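Local structure of lipase 2 (Yarrowia lipolytica, 4JEI) at residues Arg224-Gly229 / Gln272-Asn277. The protein probably hydrolyses triacylglycerols, as a secreted yeast lipase of the alpha/beta-hydrolase fold. The protein carries 2 engineered substitutions. Residues are numbered along the deposited sequence; the frame is centred on the assembly and turned at random.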
loop_
_atom_site.group_PDB
_atom_site.type_symbol
_atom_site.label_atom_id
_atom_site.label_comp_id
_atom_site.label_asym_id
_atom_site.label_seq_id
_atom_site.Cartn_x
_atom_site.Cartn_y
_atom_site.Cartn_z
ATOM N N ARG A 224 -0.617 6.113 3.889
ATOM C CA ARG A 224 -0.537 4.829 4.562
ATOM C C ARG A 224 -1.796 4.666 5.407
ATOM O O ARG A 224 -1.919 5.300 6.454
ATOM C CB ARG A 224 0.716 4.792 5.437
ATOM C CG ARG A 224 1.949 4.203 4.760
ATOM C CD ARG A 224 3.162 4.112 5.689
ATOM N NE ARG A 224 2.800 3.725 7.059
ATOM C CZ ARG A 224 2.741 4.575 8.085
ATOM N NH1 ARG A 224 3.026 5.853 7.917
ATOM N NH2 ARG A 224 2.382 4.137 9.286
ATOM N N ILE A 225 -2.762 3.880 4.924
ATOM C CA ILE A 225 -4.023 3.696 5.645
ATOM C C ILE A 225 -3.911 2.569 6.665
ATOM O O ILE A 225 -3.532 1.449 6.315
ATOM C CB ILE A 225 -5.276 3.603 4.724
ATOM C CG1 ILE A 225 -5.324 4.785 3.730
ATOM C CG2 ILE A 225 -6.574 3.540 5.551
ATOM C CD1 ILE A 225 -6.259 4.609 2.577
ATOM N N THR A 226 -4.192 2.894 7.937
ATOM C CA THR A 226 -4.151 1.963 9.063
ATOM C C THR A 226 -5.517 1.929 9.748
ATOM O O THR A 226 -6.297 2.871 9.611
ATOM C CB THR A 226 -3.027 2.323 10.029
ATOM O OG1 THR A 226 -3.308 3.597 10.590
ATOM C CG2 THR A 226 -1.657 2.322 9.370
ATOM N N HIS A 227 -5.805 0.852 10.485
ATOM C CA HIS A 227 -7.087 0.656 11.152
ATOM C C HIS A 227 -6.904 0.204 12.603
ATOM O O HIS A 227 -5.931 -0.485 12.911
ATOM C CB HIS A 227 -7.923 -0.352 10.329
ATOM C CG HIS A 227 -9.141 -0.895 11.005
ATOM N ND1 HIS A 227 -9.296 -2.248 11.219
ATOM C CD2 HIS A 227 -10.228 -0.251 11.483
ATOM C CE1 HIS A 227 -10.462 -2.388 11.825
ATOM N NE2 HIS A 227 -11.058 -1.212 12.009
ATOM N N ARG A 228 -7.837 0.622 13.491
ATOM C CA ARG A 228 -7.903 0.251 14.907
ATOM C C ARG A 228 -7.876 -1.268 15.036
ATOM O O ARG A 228 -8.679 -1.957 14.400
ATOM C CB ARG A 228 -9.226 0.739 15.514
ATOM C CG ARG A 228 -9.123 1.982 16.374
ATOM C CD ARG A 228 -9.704 1.825 17.774
ATOM N NE ARG A 228 -10.733 0.786 17.878
ATOM C CZ ARG A 228 -11.418 0.518 18.984
ATOM N NH1 ARG A 228 -11.210 1.226 20.089
ATOM N NH2 ARG A 228 -12.316 -0.457 18.994
ATOM N N GLY A 229 -6.942 -1.773 15.831
ATOM C CA GLY A 229 -6.823 -3.200 16.081
ATOM C C GLY A 229 -6.009 -4.004 15.093
ATOM O O GLY A 229 -5.712 -5.170 15.365
ATOM N N GLN A 272 -1.861 7.943 19.356
ATOM C CA GLN A 272 -3.285 8.169 19.095
ATOM C C GLN A 272 -3.783 7.327 17.909
ATOM O O GLN A 272 -4.994 7.158 17.745
ATOM C CB GLN A 272 -3.546 9.658 18.812
ATOM C CG GLN A 272 -3.548 10.548 20.050
ATOM C CD GLN A 272 -4.789 10.359 20.887
ATOM O OE1 GLN A 272 -4.742 9.792 21.986
ATOM N NE2 GLN A 272 -5.932 10.808 20.377
ATOM N N CYS A 273 -2.853 6.804 17.089
ATOM C CA CYS A 273 -3.179 6.034 15.893
ATOM C C CYS A 273 -2.736 4.551 15.958
ATOM O O CYS A 273 -2.895 3.947 17.018
ATOM C CB CYS A 273 -2.660 6.757 14.655
ATOM S SG CYS A 273 -3.139 8.501 14.562
ATOM N N SER A 274 -2.253 3.951 14.832
ATOM C CA SER A 274 -1.795 2.552 14.734
ATOM C C SER A 274 -0.854 2.084 15.845
ATOM O O SER A 274 -1.015 0.958 16.315
ATOM C CB SER A 274 -1.174 2.268 13.367
ATOM O OG SER A 274 -0.641 0.956 13.273
ATOM N N ALA A 275 0.068 2.953 16.278
ATOM C CA ALA A 275 1.068 2.668 17.296
ATOM C C ALA A 275 0.495 2.487 18.713
ATOM O O ALA A 275 1.171 1.884 19.552
ATOM C CB ALA A 275 2.147 3.738 17.280
ATOM N N GLY A 276 -0.744 2.940 18.937
ATOM C CA GLY A 276 -1.426 2.848 20.219
ATOM C C GLY A 276 -2.307 1.618 20.373
ATOM O O GLY A 276 -3.035 1.504 21.362
ATOM N N ASN A 277 -2.216 0.668 19.416
ATOM C CA ASN A 277 -3.063 -0.526 19.413
ATOM C C ASN A 277 -2.780 -1.411 20.614
ATOM O O ASN A 277 -1.637 -1.800 20.866
ATOM C CB ASN A 277 -3.013 -1.283 18.069
ATOM C CG ASN A 277 -3.814 -0.608 16.957
ATOM O OD1 ASN A 277 -4.570 0.305 17.211
ATOM N ND2 ASN A 277 -3.641 -1.036 15.717
#
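N277 reaches with its side-chain amide to the backbone of G229, and this polar touch is the one hydrogen bond between the two segments. The G229 N-H points almost straight at N277 OD1, at 175°, but the N-to-OD1 distance of 3.4 Å makes the bond weak. N277 CG lies anti to its own carbonyl carbon (chi1 -76°), which turns the amide toward the chain that leaves strand 222-227. G229 N lies as near to N277 ND2 (3.4 Å) as to OD1, yet these are two donors and only the OD1 approach counts as a bond; ND2 instead gives a weak hydrogen bond to D230 O.

Van der Waals contact joins T226 and S274. The CB of S274 sits against the T226 side chain, 3.7 Å from OG1, with CB and CG2 of T226 close by. Polar bonding in this pair runs through a third residue: E247 OE2, on the neighbouring strand 247-250, hydrogen-bonds T226 OG1 and takes the backbone N-H of S274. T226 OG1 also has a weak bond to V248 O.

Within 272-277, the short 3-10 turn is closed by G276 N to C273 O at 3.1 Å, and the C273-C265 disulfide ties its start to strand 262-267. With an alanine here in place of N277, G229 N is likely to lose its acceptor on this loop and D230 O its weak donor, and the place of the amide between the two chains would probably be left as a gap. The loop thus meets the strand through weak amide-to-backbone bonds at the end near D230, probably the acid of the Ser-His-Asp triad expected in this fold, and through a carboxylate shared by T226 and S274 at the other.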